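Local atomic coordinates of Rab3 interacting molecule variant 2 (Drosophila melanogaster, PDB entry 4TS6), a protein that probably acts as a scaffold of the presynaptic active zone that supports neurotransmitter release, this fragment being its first C2 domain. Residues Arg11-Leu16 and Asp124-Tyr129; Leu35-Ser40 and Thr69-Arg74; Ala42-Tyr47 and Leu98-Arg103; Val50-Asp55 and Arg92-Thr97. All blocks are in the same frame, centred on the assembly; numbering follows the deposited sequence. Where two conformers were deposited one is given.

Interaction 1: residues Arg11-Leu16 and Asp124-Tyr129; sequences RLQLKL and DEAEWY
Leu12 and Tyr129 form a hydrogen-bonded antiparallel pair, as do Leu14 and Glu127, while Gln13 and Trp128 make the non-hydrogen-bonded pair between them. The axes of strands 11-16 and 124-129 come within 4.6 Å and run at 154° to each other. Tyr129 N reaches Leu12 O at 2.8 Å, and three similar backbone bonds complete the ladder. At the far end Asp124 N bonds to Leu16 O at 2.7 Å.

Gln13 and Trp128 carry the solvent-side face. Gln13 stretches out with CG anti to the backbone N (chi1 -179°), which lays its whole chain along the indole. Its CB sits over the six-membered ring, 3.6 Å from the ring centroid and almost on the normal, a CH-pi contact; farther out, the amide stacks on the same aromatic system with its plane turned 28° from the ring. The methylenes of Arg11 pass near Trp128 CE3, whereas its charged end offers at most a weak cation-pi attraction. Lys15 bends past Ala126 toward Asp124, leaving a long salt bridge of 3.9 Å between Lys15 NZ and Asp124 OD2.

On the inward face Leu14 CD1 meets Tyr129 CD1 at 4.0 Å, the two side chains crossing at about a right angle. A water joins Tyr129 OH to Leu14 O, and His120 also bonds that hydroxyl. This pairing sets the first strand of the C2 beta-sandwich beside its last, within one sheet. Backbone bonds set the register and inward leucines serve the core; on the outer face Gln13 lies flat on the Trp128 indole, while the charged contacts there are long.

Interaction 2: residues Leu35-Ser40 and Thr69-Arg74; sequences LSLRQS and TTCEPR
A cysteine sulfur lodged against leucine carbon, rather than any strand pairing, marks the meeting of loops 35-40 and 69-74. Cys71 SG lies 3.4 Å from Leu37 CD2, a close apolar contact made by one methyl branch of the leucine. With chi1 at -54°, Cys71 places SG beside its own backbone N and anti to its carbonyl carbon, on the side where Leu37 extends; the same sulfur passes 3.6 Å from Leu35 O.

Leu35 is the buried residue of its loop here. Its side chain starts alongside Cys71, with CB and CG packed near Cys71 O. The methyl CD1 of Leu35 ends against the proline ring, 3.7 Å from Pro73 CD. Between the two segments the one hydrogen bond is weak: Leu35 N donates to Cys71 O at 3.3 Å. The receiving loop has internal shape of its own, because Thr70 OG1 accepts from Glu72 N at 3.0 Å in an ST turn that bends the chain around Cys71.

Pro46 touches both Leu35 and Pro73, placing the small apolar cluster against the start of strand 46-53, at one end of the sandwich. Glu72 adds a further tie, its carboxylate accepting from the backbone N of Gly34 just before Leu35. The contact joins two connecting loops at one end of the C2 domain, each a crossover between the two sheets. Between these segments themselves the contact is mainly apolar packing of leucine, cysteine and proline, with the Glu72-Gly34 bond beside it.

Interaction 3: residues Ala42-Tyr47 and Leu98-Arg103; sequences AGRNPY and LWDYVR
Asp100 leaves its strand with CG anti to the backbone N (chi1 -177°), which turns the carboxylate back toward segment 42-47. Its CB lies in the plane of the Arg44 guanidinium, at the edge, and CG packs 3.6 Å from Arg44 CB. OD1 receives Asn45 N at 2.7 Å in a nearly straight bond, on the syn side though 31° out of the carboxylate plane. OD2 takes a weak bond from Arg44 NH2 at 3.2 Å, part of a salt bridge with guanidinium and carboxylate planes 71° apart; Arg38 makes a second salt bridge to this oxygen, and Ser36 O accepts from Arg44 NE. Here strands 46-53 and 93-100 of the C2 beta-sandwich open into loops at the end where calcium-binding C2 domains hold their metal ions. Beyond the aspartate, Asn45 grips Tyr101 twice: its O accepts from Tyr101 N at 2.7 Å, and ND2 donates to Tyr101 O at 3.1 Å with the acceptor in the amide plane, while Asn45 OD1 accepts from Thr69 N. On the opposite face of the sheet, Trp99 CB sits over the Tyr47 ring, 3.7 Å from its centroid, while Tyr101 CB approaches that ring at its edge. The Tyr47 hydroxyl is bonded by Asn107.

Interaction 4: residues Val50-Asp55 and Arg92-Thr97; sequences VFLLPD and RLLEVT
Leu53 and Glu95, two of the residues most enclosed by this contact, meet diagonally across neighbouring antiparallel strands. Leu53 CG stands anti to its carbonyl carbon (chi1 -59°), carrying CD1 over the aliphatic part of the glutamate, 3.9 Å from Glu95 CB. The extended Glu95 chain keeps its carboxylate close to the leucine too, Leu53 CD1 lying 3.8 Å from Glu95 OE1, and lies beside Phe51, pointing the same way; the ring and carboxylate planes are 83° apart. Arg56 forms a salt bridge with Glu95 OE1 and a cation-pi contact with Phe51, tying acid and ring together from outside the two strands.

Val50, level with Arg92 as the next most enclosed, lies on the face turned to the core. Its CG1, anti to the backbone N, meets Leu94 CD1 at 3.6 Å. Leu29 and Tyr81 pack on Val50 from the other sheet. Arg92 CB lies 3.2 Å from Leu53 O.

Between these faces the backbones pair Phe51 with Glu95 and Leu53 with Leu93, each hydrogen-bonded in both directions; Glu95 N to Phe51 O, at 3.0 Å, is practically straight. The ladder ends beside the cis peptide before Pro54, where the Leu93 N to Leu53 O bond is longer, 3.2 Å. Nearby, a water donates to Leu52 O at 2.8 Å and weakly accepts from Arg92 NH1.

Strands 46-53 and 93-100 are central to one sheet of the C2 sandwich. Their chemistry divides by face: aliphatic branches interlock within the core, while on the outer face a glutamate gives its chain to a leucine and its charge to an arginine.

How the interactions relate
Starting from the N terminus, strand 11-19 waits for almost the whole chain before interaction 1 closes the longest loop, joining it to strand 123-130 in one sheet. The other three contacts fall within that loop. Interaction 3 ties strand 46-53 to strand 93-100 in the second sheet, and interaction 4, lying within its span, continues the same pairing farther along. Interaction 2 links loops 35-40 and 69-74, and its segments alternate with those of both 3 and 4. It touches interaction 3 at the same end of the domain. Interactions 1 and 4 face each other across the core, where Leu16 packs on Leu94 and Leu12 on Val96, joining the two sheets.

Interaction 1: residues Arg11-Leu16 and Asp124-Tyr129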
# COMPACT_ATOMS: atom_id res chain seq x y z
N ARG A 11 5.90 -8.06 5.70
CA ARG A 11 4.66 -7.43 6.13
C ARG A 11 4.75 -5.92 6.00
O ARG A 11 5.85 -5.35 5.91
CB ARG A 11 4.33 -7.84 7.57
CG ARG A 11 5.52 -7.76 8.47
CD ARG A 11 5.22 -8.26 9.89
NE ARG A 11 6.39 -8.07 10.75
CZ ARG A 11 7.51 -8.79 10.67
NH1 ARG A 11 7.62 -9.75 9.75
NH2 ARG A 11 8.52 -8.55 11.49
N LEU A 12 3.60 -5.27 5.97
CA LEU A 12 3.50 -3.86 5.66
C LEU A 12 2.80 -3.17 6.83
O LEU A 12 1.89 -3.74 7.42
CB LEU A 12 2.66 -3.70 4.40
CG LEU A 12 2.27 -2.29 3.98
CD1 LEU A 12 3.48 -1.56 3.43
CD2 LEU A 12 1.18 -2.36 2.92
N GLN A 13 3.23 -1.96 7.16
CA GLN A 13 2.59 -1.20 8.25
C GLN A 13 1.80 -0.05 7.65
O GLN A 13 2.37 0.79 6.96
CB GLN A 13 3.64 -0.65 9.22
CG GLN A 13 3.04 0.13 10.41
CD GLN A 13 4.09 0.56 11.40
OE1 GLN A 13 5.16 1.04 11.03
NE2 GLN A 13 3.80 0.38 12.68
N LEU A 14 0.49 -0.04 7.88
CA LEU A 14 -0.41 0.92 7.24
C LEU A 14 -1.24 1.62 8.30
O LEU A 14 -1.58 1.00 9.30
CB LEU A 14 -1.42 0.19 6.35
CG LEU A 14 -1.05 -0.47 5.04
CD1 LEU A 14 -2.27 -1.18 4.47
CD2 LEU A 14 -0.56 0.57 4.06
N LYS A 15 -1.59 2.89 8.07
CA LYS A 15 -2.59 3.58 8.88
C LYS A 15 -3.72 3.98 7.96
O LYS A 15 -3.49 4.53 6.89
CB LYS A 15 -2.01 4.84 9.54
CG LYS A 15 -0.83 4.58 10.45
CD LYS A 15 -0.10 5.86 10.81
CE LYS A 15 -0.93 6.78 11.68
NZ LYS A 15 -0.32 8.13 11.87
N LEU A 16 -4.96 3.69 8.37
CA LEU A 16 -6.12 4.08 7.58
C LEU A 16 -7.04 4.92 8.44
O LEU A 16 -7.43 4.50 9.52
CB LEU A 16 -6.89 2.84 7.10
CG LEU A 16 -6.17 1.87 6.17
CD1 LEU A 16 -7.16 0.86 5.64
CD2 LEU A 16 -5.50 2.61 5.03
N ASP A 124 -7.00 5.50 12.02
CA ASP A 124 -5.61 5.95 11.87
C ASP A 124 -4.62 5.27 12.81
O ASP A 124 -3.54 5.79 13.06
CB ASP A 124 -5.50 7.48 11.95
CG ASP A 124 -4.72 8.07 10.79
OD1 ASP A 124 -4.81 7.51 9.68
OD2 ASP A 124 -4.01 9.08 10.98
N GLU A 125 -5.00 4.10 13.32
CA GLU A 125 -4.10 3.28 14.13
C GLU A 125 -3.15 2.62 13.14
O GLU A 125 -3.59 2.15 12.10
CB GLU A 125 -4.91 2.22 14.88
CG GLU A 125 -4.13 1.36 15.89
CD GLU A 125 -5.05 0.49 16.77
OE1 GLU A 125 -6.14 0.08 16.31
OE2 GLU A 125 -4.67 0.21 17.93
N ALA A 126 -1.85 2.61 13.45
CA ALA A 126 -0.89 1.84 12.67
C ALA A 126 -1.15 0.36 12.90
O ALA A 126 -1.30 -0.08 14.04
CB ALA A 126 0.51 2.20 13.06
N GLU A 127 -1.23 -0.41 11.82
CA GLU A 127 -1.47 -1.85 11.92
C GLU A 127 -0.53 -2.59 10.98
O GLU A 127 -0.09 -2.02 9.99
CB GLU A 127 -2.91 -2.17 11.56
CG GLU A 127 -3.95 -1.60 12.50
CD GLU A 127 -5.35 -2.09 12.17
OE1 GLU A 127 -5.49 -2.91 11.24
OE2 GLU A 127 -6.31 -1.66 12.86
N TRP A 128 -0.23 -3.85 11.27
CA TRP A 128 0.64 -4.64 10.41
C TRP A 128 -0.14 -5.69 9.63
O TRP A 128 -0.97 -6.40 10.19
CB TRP A 128 1.72 -5.32 11.22
CG TRP A 128 2.74 -4.37 11.77
CD1 TRP A 128 2.70 -3.74 12.99
CD2 TRP A 128 3.97 -3.98 11.15
NE1 TRP A 128 3.83 -2.96 13.14
CE2 TRP A 128 4.63 -3.11 12.03
CE3 TRP A 128 4.57 -4.29 9.92
CZ2 TRP A 128 5.86 -2.52 11.72
CZ3 TRP A 128 5.80 -3.71 9.62
CH2 TRP A 128 6.43 -2.84 10.51
N TYR A 129 0.15 -5.79 8.33
CA TYR A 129 -0.54 -6.73 7.47
C TYR A 129 0.44 -7.63 6.75
O TYR A 129 1.42 -7.16 6.16
CB TYR A 129 -1.36 -5.97 6.44
CG TYR A 129 -2.44 -5.11 7.05
CD1 TYR A 129 -2.17 -3.81 7.45
CD2 TYR A 129 -3.73 -5.59 7.21
CE1 TYR A 129 -3.16 -3.01 8.01
CE2 TYR A 129 -4.72 -4.80 7.75
CZ TYR A 129 -4.43 -3.52 8.15
OH TYR A 129 -5.42 -2.74 8.70
O HOH W 1 -4.66 0.02 9.22
O HOH W 2 -3.45 7.55 7.64

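Interaction 2: residues Leu35-Ser40 and Thr69-Arg74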
# COMPACT_ATOMS: atom_id res chain seq x y z
N LEU A 35 11.11 -8.28 4.03
CA LEU A 35 11.07 -8.68 2.62
C LEU A 35 12.23 -9.61 2.30
O LEU A 35 13.29 -9.53 2.91
CB LEU A 35 11.12 -7.45 1.72
CG LEU A 35 10.10 -6.36 2.05
CD1 LEU A 35 10.23 -5.24 1.05
CD2 LEU A 35 8.68 -6.90 2.10
N SER A 36 12.03 -10.49 1.33
CA SER A 36 13.08 -11.39 0.90
C SER A 36 14.12 -10.63 0.10
O SER A 36 13.84 -9.54 -0.43
CB SER A 36 12.49 -12.46 0.01
OG SER A 36 11.78 -11.85 -1.06
N LEU A 37 15.31 -11.20 -0.01
CA LEU A 37 16.29 -10.74 -0.99
C LEU A 37 15.89 -11.28 -2.36
O LEU A 37 15.03 -12.16 -2.46
CB LEU A 37 17.68 -11.26 -0.63
CG LEU A 37 18.23 -10.94 0.76
CD1 LEU A 37 19.48 -11.77 1.05
CD2 LEU A 37 18.54 -9.46 0.87
N ARG A 38 16.50 -10.76 -3.41
CA ARG A 38 16.34 -11.37 -4.72
C ARG A 38 17.14 -12.67 -4.76
O ARG A 38 17.99 -12.90 -3.89
CB ARG A 38 16.83 -10.42 -5.81
CG ARG A 38 16.09 -9.09 -5.86
CD ARG A 38 16.66 -8.23 -6.99
NE ARG A 38 15.94 -6.97 -7.12
CZ ARG A 38 16.40 -5.92 -7.79
NH1 ARG A 38 15.67 -4.81 -7.87
NH2 ARG A 38 17.59 -5.97 -8.38
N GLN A 39 16.87 -13.52 -5.75
CA GLN A 39 17.60 -14.77 -5.93
C GLN A 39 19.08 -14.48 -6.03
O GLN A 39 19.91 -15.20 -5.46
CB GLN A 39 17.17 -15.44 -7.23
CG GLN A 39 15.71 -15.23 -7.57
CD GLN A 39 14.85 -16.38 -7.11
OE1 GLN A 39 15.21 -17.11 -6.18
NE2 GLN A 39 13.72 -16.57 -7.78
N SER A 40 19.41 -13.42 -6.76
CA SER A 40 20.78 -12.95 -6.92
C SER A 40 21.45 -12.77 -5.58
O SER A 40 22.65 -12.99 -5.44
CB SER A 40 20.80 -11.63 -7.69
OG SER A 40 19.98 -10.66 -7.06
N THR A 69 17.80 -0.45 -2.52
CA THR A 69 18.53 -1.58 -1.92
C THR A 69 18.26 -1.83 -0.43
O THR A 69 19.09 -1.52 0.41
CB THR A 69 20.04 -1.47 -2.20
OG1 THR A 69 20.65 -0.53 -1.31
CG2 THR A 69 20.25 -1.01 -3.63
N THR A 70 17.11 -2.42 -0.12
CA THR A 70 16.72 -2.63 1.27
C THR A 70 15.60 -3.66 1.40
O THR A 70 14.75 -3.79 0.51
CB THR A 70 16.24 -1.30 1.92
OG1 THR A 70 15.89 -1.51 3.29
CG2 THR A 70 15.03 -0.75 1.18
N CYS A 71 15.58 -4.39 2.51
CA CYS A 71 14.46 -5.28 2.80
C CYS A 71 13.54 -4.67 3.85
O CYS A 71 12.56 -5.30 4.26
CB CYS A 71 14.96 -6.63 3.30
SG CYS A 71 16.13 -7.40 2.20
N GLU A 72 13.86 -3.45 4.26
CA GLU A 72 13.07 -2.74 5.27
C GLU A 72 12.77 -1.31 4.81
O GLU A 72 13.21 -0.35 5.45
CB GLU A 72 13.86 -2.69 6.59
CG GLU A 72 14.57 -3.99 6.95
CD GLU A 72 13.65 -5.00 7.61
OE1 GLU A 72 12.70 -4.57 8.28
OE2 GLU A 72 13.89 -6.22 7.46
N PRO A 73 12.02 -1.17 3.71
CA PRO A 73 11.77 0.19 3.19
C PRO A 73 10.90 1.03 4.13
O PRO A 73 9.94 0.51 4.68
CB PRO A 73 10.99 -0.08 1.90
CG PRO A 73 10.26 -1.40 2.16
CD PRO A 73 11.28 -2.20 2.96
N ARG A 74 11.24 2.30 4.29
CA ARG A 74 10.36 3.23 5.01
C ARG A 74 9.96 4.37 4.07
O ARG A 74 10.82 4.99 3.43
CB ARG A 74 11.06 3.79 6.25
CG ARG A 74 11.62 2.71 7.19
CD ARG A 74 12.18 3.28 8.49
NE ARG A 74 11.16 4.01 9.24
CZ ARG A 74 10.33 3.44 10.12
NH1 ARG A 74 10.41 2.14 10.35
NH2 ARG A 74 9.43 4.17 10.75

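Interaction 3: residues Ala42-Tyr47 and Leu98-Arg103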
# COMPACT_ATOMS: atom_id res chain seq x y z
N ALA A 42 20.92 -9.87 -4.10
CA ALA A 42 20.82 -8.42 -4.04
C ALA A 42 19.57 -8.05 -3.27
O ALA A 42 18.60 -8.81 -3.24
CB ALA A 42 20.76 -7.85 -5.44
N GLY A 43 19.58 -6.88 -2.64
CA GLY A 43 18.42 -6.38 -1.95
C GLY A 43 17.43 -5.83 -2.95
O GLY A 43 17.74 -5.66 -4.14
N ARG A 44 16.23 -5.56 -2.48
CA ARG A 44 15.21 -5.06 -3.38
C ARG A 44 15.20 -3.53 -3.37
O ARG A 44 15.84 -2.89 -2.54
CB ARG A 44 13.85 -5.61 -2.96
CG ARG A 44 13.84 -7.13 -2.97
CD ARG A 44 12.44 -7.69 -2.95
NE ARG A 44 12.48 -9.15 -2.94
CZ ARG A 44 12.28 -9.92 -4.00
NH1 ARG A 44 12.34 -11.24 -3.88
NH2 ARG A 44 12.02 -9.37 -5.18
N ASN A 45 14.45 -2.97 -4.32
CA ASN A 45 14.22 -1.54 -4.39
C ASN A 45 12.73 -1.33 -4.40
O ASN A 45 12.14 -1.11 -5.46
CB ASN A 45 14.82 -0.95 -5.67
CG ASN A 45 16.29 -1.28 -5.83
OD1 ASN A 45 17.11 -0.91 -5.01
ND2 ASN A 45 16.62 -1.98 -6.92
N PRO A 46 12.12 -1.42 -3.22
CA PRO A 46 10.67 -1.47 -3.04
C PRO A 46 9.93 -0.14 -3.19
O PRO A 46 10.40 0.89 -2.71
CB PRO A 46 10.51 -1.98 -1.58
CG PRO A 46 11.90 -2.38 -1.12
CD PRO A 46 12.84 -1.55 -1.94
N TYR A 47 8.78 -0.17 -3.86
CA TYR A 47 7.82 0.93 -3.86
C TYR A 47 6.46 0.29 -3.82
O TYR A 47 6.32 -0.91 -4.09
CB TYR A 47 7.92 1.82 -5.10
CG TYR A 47 7.62 1.12 -6.41
CD1 TYR A 47 8.61 0.42 -7.09
CD2 TYR A 47 6.35 1.18 -6.98
CE1 TYR A 47 8.34 -0.21 -8.32
CE2 TYR A 47 6.07 0.56 -8.19
CZ TYR A 47 7.06 -0.13 -8.86
OH TYR A 47 6.77 -0.74 -10.07
N LEU A 98 3.15 -4.20 -3.34
CA LEU A 98 4.59 -3.90 -3.30
C LEU A 98 5.28 -4.46 -4.53
O LEU A 98 5.04 -5.60 -4.93
CB LEU A 98 5.25 -4.49 -2.05
CG LEU A 98 5.45 -3.54 -0.87
CD1 LEU A 98 4.15 -2.90 -0.53
CD2 LEU A 98 6.01 -4.27 0.34
N TRP A 99 6.20 -3.66 -5.08
CA TRP A 99 6.91 -3.97 -6.30
C TRP A 99 8.39 -3.73 -6.09
O TRP A 99 8.77 -2.86 -5.31
CB TRP A 99 6.42 -3.05 -7.39
CG TRP A 99 4.97 -3.24 -7.70
CD1 TRP A 99 3.90 -2.57 -7.16
CD2 TRP A 99 4.42 -4.19 -8.61
NE1 TRP A 99 2.73 -3.05 -7.70
CE2 TRP A 99 3.02 -4.05 -8.59
CE3 TRP A 99 4.99 -5.15 -9.46
CZ2 TRP A 99 2.18 -4.83 -9.39
CZ3 TRP A 99 4.15 -5.93 -10.24
CH2 TRP A 99 2.77 -5.77 -10.20
N ASP A 100 9.22 -4.49 -6.80
CA ASP A 100 10.67 -4.38 -6.68
C ASP A 100 11.10 -3.66 -7.94
O ASP A 100 10.92 -4.18 -9.03
CB ASP A 100 11.30 -5.77 -6.61
CG ASP A 100 12.80 -5.74 -6.42
OD1 ASP A 100 13.37 -4.65 -6.17
OD2 ASP A 100 13.44 -6.81 -6.53
N TYR A 101 11.58 -2.43 -7.80
CA TYR A 101 11.99 -1.67 -8.97
C TYR A 101 13.24 -2.28 -9.62
O TYR A 101 14.30 -2.39 -8.99
CB TYR A 101 12.22 -0.21 -8.60
CG TYR A 101 12.89 0.60 -9.68
CD1 TYR A 101 12.20 0.98 -10.82
CD2 TYR A 101 14.21 1.00 -9.55
CE1 TYR A 101 12.82 1.73 -11.82
CE2 TYR A 101 14.83 1.75 -10.53
CZ TYR A 101 14.13 2.11 -11.66
OH TYR A 101 14.75 2.86 -12.63
N VAL A 102 13.08 -2.69 -10.88
CA VAL A 102 14.17 -3.25 -11.67
C VAL A 102 14.49 -2.23 -12.76
O VAL A 102 13.63 -1.87 -13.55
CB VAL A 102 13.75 -4.59 -12.30
CG1 VAL A 102 14.88 -5.13 -13.18
CG2 VAL A 102 13.38 -5.61 -11.19
N ARG A 103 15.72 -1.72 -12.78
CA ARG A 103 16.01 -0.56 -13.60
C ARG A 103 15.89 -0.86 -15.10
O ARG A 103 15.38 -0.03 -15.85
CB ARG A 103 17.40 0.02 -13.28
CG ARG A 103 17.82 1.17 -14.20
CD ARG A 103 19.20 1.74 -13.82
NE ARG A 103 19.22 2.26 -12.45
CZ ARG A 103 18.73 3.45 -12.10
NH1 ARG A 103 18.18 4.24 -13.02
NH2 ARG A 103 18.79 3.85 -10.84

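Interaction 4: residues Val50-Asp55 and Arg92-Thr97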
# COMPACT_ATOMS: atom_id res chain seq x y z
N VAL A 50 -1.05 1.94 -4.81
CA VAL A 50 -2.31 1.79 -4.08
C VAL A 50 -3.44 2.14 -5.03
O VAL A 50 -3.34 3.12 -5.78
CB VAL A 50 -2.38 2.77 -2.90
CG1 VAL A 50 -3.65 2.54 -2.08
CG2 VAL A 50 -1.15 2.63 -2.03
N PHE A 51 -4.50 1.33 -5.02
CA PHE A 51 -5.70 1.63 -5.80
C PHE A 51 -6.89 1.55 -4.89
O PHE A 51 -6.91 0.71 -3.99
CB PHE A 51 -5.89 0.59 -6.90
CG PHE A 51 -5.04 0.83 -8.10
CD1 PHE A 51 -3.76 0.31 -8.17
CD2 PHE A 51 -5.53 1.56 -9.17
CE1 PHE A 51 -2.97 0.53 -9.30
CE2 PHE A 51 -4.76 1.78 -10.30
CZ PHE A 51 -3.47 1.27 -10.35
N LEU A 52 -7.89 2.40 -5.12
CA LEU A 52 -9.16 2.22 -4.41
C LEU A 52 -10.13 1.58 -5.38
O LEU A 52 -10.75 2.28 -6.19
CB LEU A 52 -9.71 3.57 -3.92
CG LEU A 52 -11.03 3.51 -3.14
CD1 LEU A 52 -10.84 2.70 -1.86
CD2 LEU A 52 -11.50 4.91 -2.82
N LEU A 53 -10.25 0.26 -5.31
CA LEU A 53 -11.02 -0.51 -6.29
C LEU A 53 -12.51 -0.36 -6.03
O LEU A 53 -12.91 -0.13 -4.88
CB LEU A 53 -10.61 -1.99 -6.25
CG LEU A 53 -9.14 -2.30 -6.54
CD1 LEU A 53 -8.95 -3.81 -6.49
CD2 LEU A 53 -8.77 -1.77 -7.89
N PRO A 54 -13.37 -0.54 -7.07
CA PRO A 54 -13.14 -1.03 -8.43
C PRO A 54 -12.40 -0.10 -9.41
O PRO A 54 -11.92 -0.60 -10.44
CB PRO A 54 -14.56 -1.31 -8.95
CG PRO A 54 -15.44 -0.40 -8.14
CD PRO A 54 -14.81 -0.39 -6.78
N ASP A 55 -12.29 1.19 -9.12
CA ASP A 55 -11.66 2.12 -10.08
C ASP A 55 -10.19 1.79 -10.33
O ASP A 55 -9.38 1.77 -9.40
CB ASP A 55 -11.79 3.55 -9.58
CG ASP A 55 -11.31 4.58 -10.60
OD1 ASP A 55 -10.78 4.21 -11.68
OD2 ASP A 55 -11.46 5.78 -10.30
N ARG A 92 -16.03 -1.37 -1.59
CA ARG A 92 -14.73 -1.04 -2.18
C ARG A 92 -13.57 -1.72 -1.47
O ARG A 92 -13.69 -2.15 -0.31
CB ARG A 92 -14.50 0.47 -2.22
CG ARG A 92 -15.62 1.19 -2.91
CD ARG A 92 -15.13 2.50 -3.48
NE ARG A 92 -16.25 3.40 -3.65
CZ ARG A 92 -16.19 4.57 -4.29
NH1 ARG A 92 -15.04 4.96 -4.83
NH2 ARG A 92 -17.28 5.32 -4.38
N LEU A 93 -12.44 -1.83 -2.17
CA LEU A 93 -11.26 -2.50 -1.62
C LEU A 93 -10.08 -1.57 -1.75
O LEU A 93 -9.91 -0.94 -2.78
CB LEU A 93 -10.96 -3.78 -2.39
CG LEU A 93 -12.01 -4.89 -2.37
CD1 LEU A 93 -11.53 -6.07 -3.20
CD2 LEU A 93 -12.28 -5.32 -0.96
N LEU A 94 -9.27 -1.47 -0.70
CA LEU A 94 -7.99 -0.78 -0.85
C LEU A 94 -6.94 -1.83 -1.19
O LEU A 94 -6.72 -2.76 -0.42
CB LEU A 94 -7.59 -0.06 0.44
CG LEU A 94 -6.41 0.91 0.31
CD1 LEU A 94 -6.86 2.13 -0.44
CD2 LEU A 94 -5.85 1.29 1.68
N GLU A 95 -6.32 -1.71 -2.36
CA GLU A 95 -5.38 -2.72 -2.84
C GLU A 95 -4.01 -2.08 -2.83
O GLU A 95 -3.75 -1.15 -3.60
CB GLU A 95 -5.75 -3.16 -4.27
CG GLU A 95 -4.91 -4.33 -4.82
CD GLU A 95 -5.01 -4.46 -6.34
OE1 GLU A 95 -5.59 -5.46 -6.84
OE2 GLU A 95 -4.49 -3.55 -7.03
N VAL A 96 -3.14 -2.56 -1.95
CA VAL A 96 -1.78 -2.04 -1.84
C VAL A 96 -0.84 -3.12 -2.33
O VAL A 96 -0.83 -4.24 -1.79
CB VAL A 96 -1.42 -1.70 -0.37
CG1 VAL A 96 0.01 -1.12 -0.31
CG2 VAL A 96 -2.43 -0.72 0.24
N THR A 97 -0.06 -2.82 -3.35
CA THR A 97 0.83 -3.81 -3.92
C THR A 97 2.27 -3.34 -3.83
O THR A 97 2.57 -2.20 -4.19
CB THR A 97 0.48 -4.09 -5.38
OG1 THR A 97 -0.92 -4.42 -5.49
CG2 THR A 97 1.30 -5.23 -5.91
O HOH W 3 -13.15 3.74 -6.13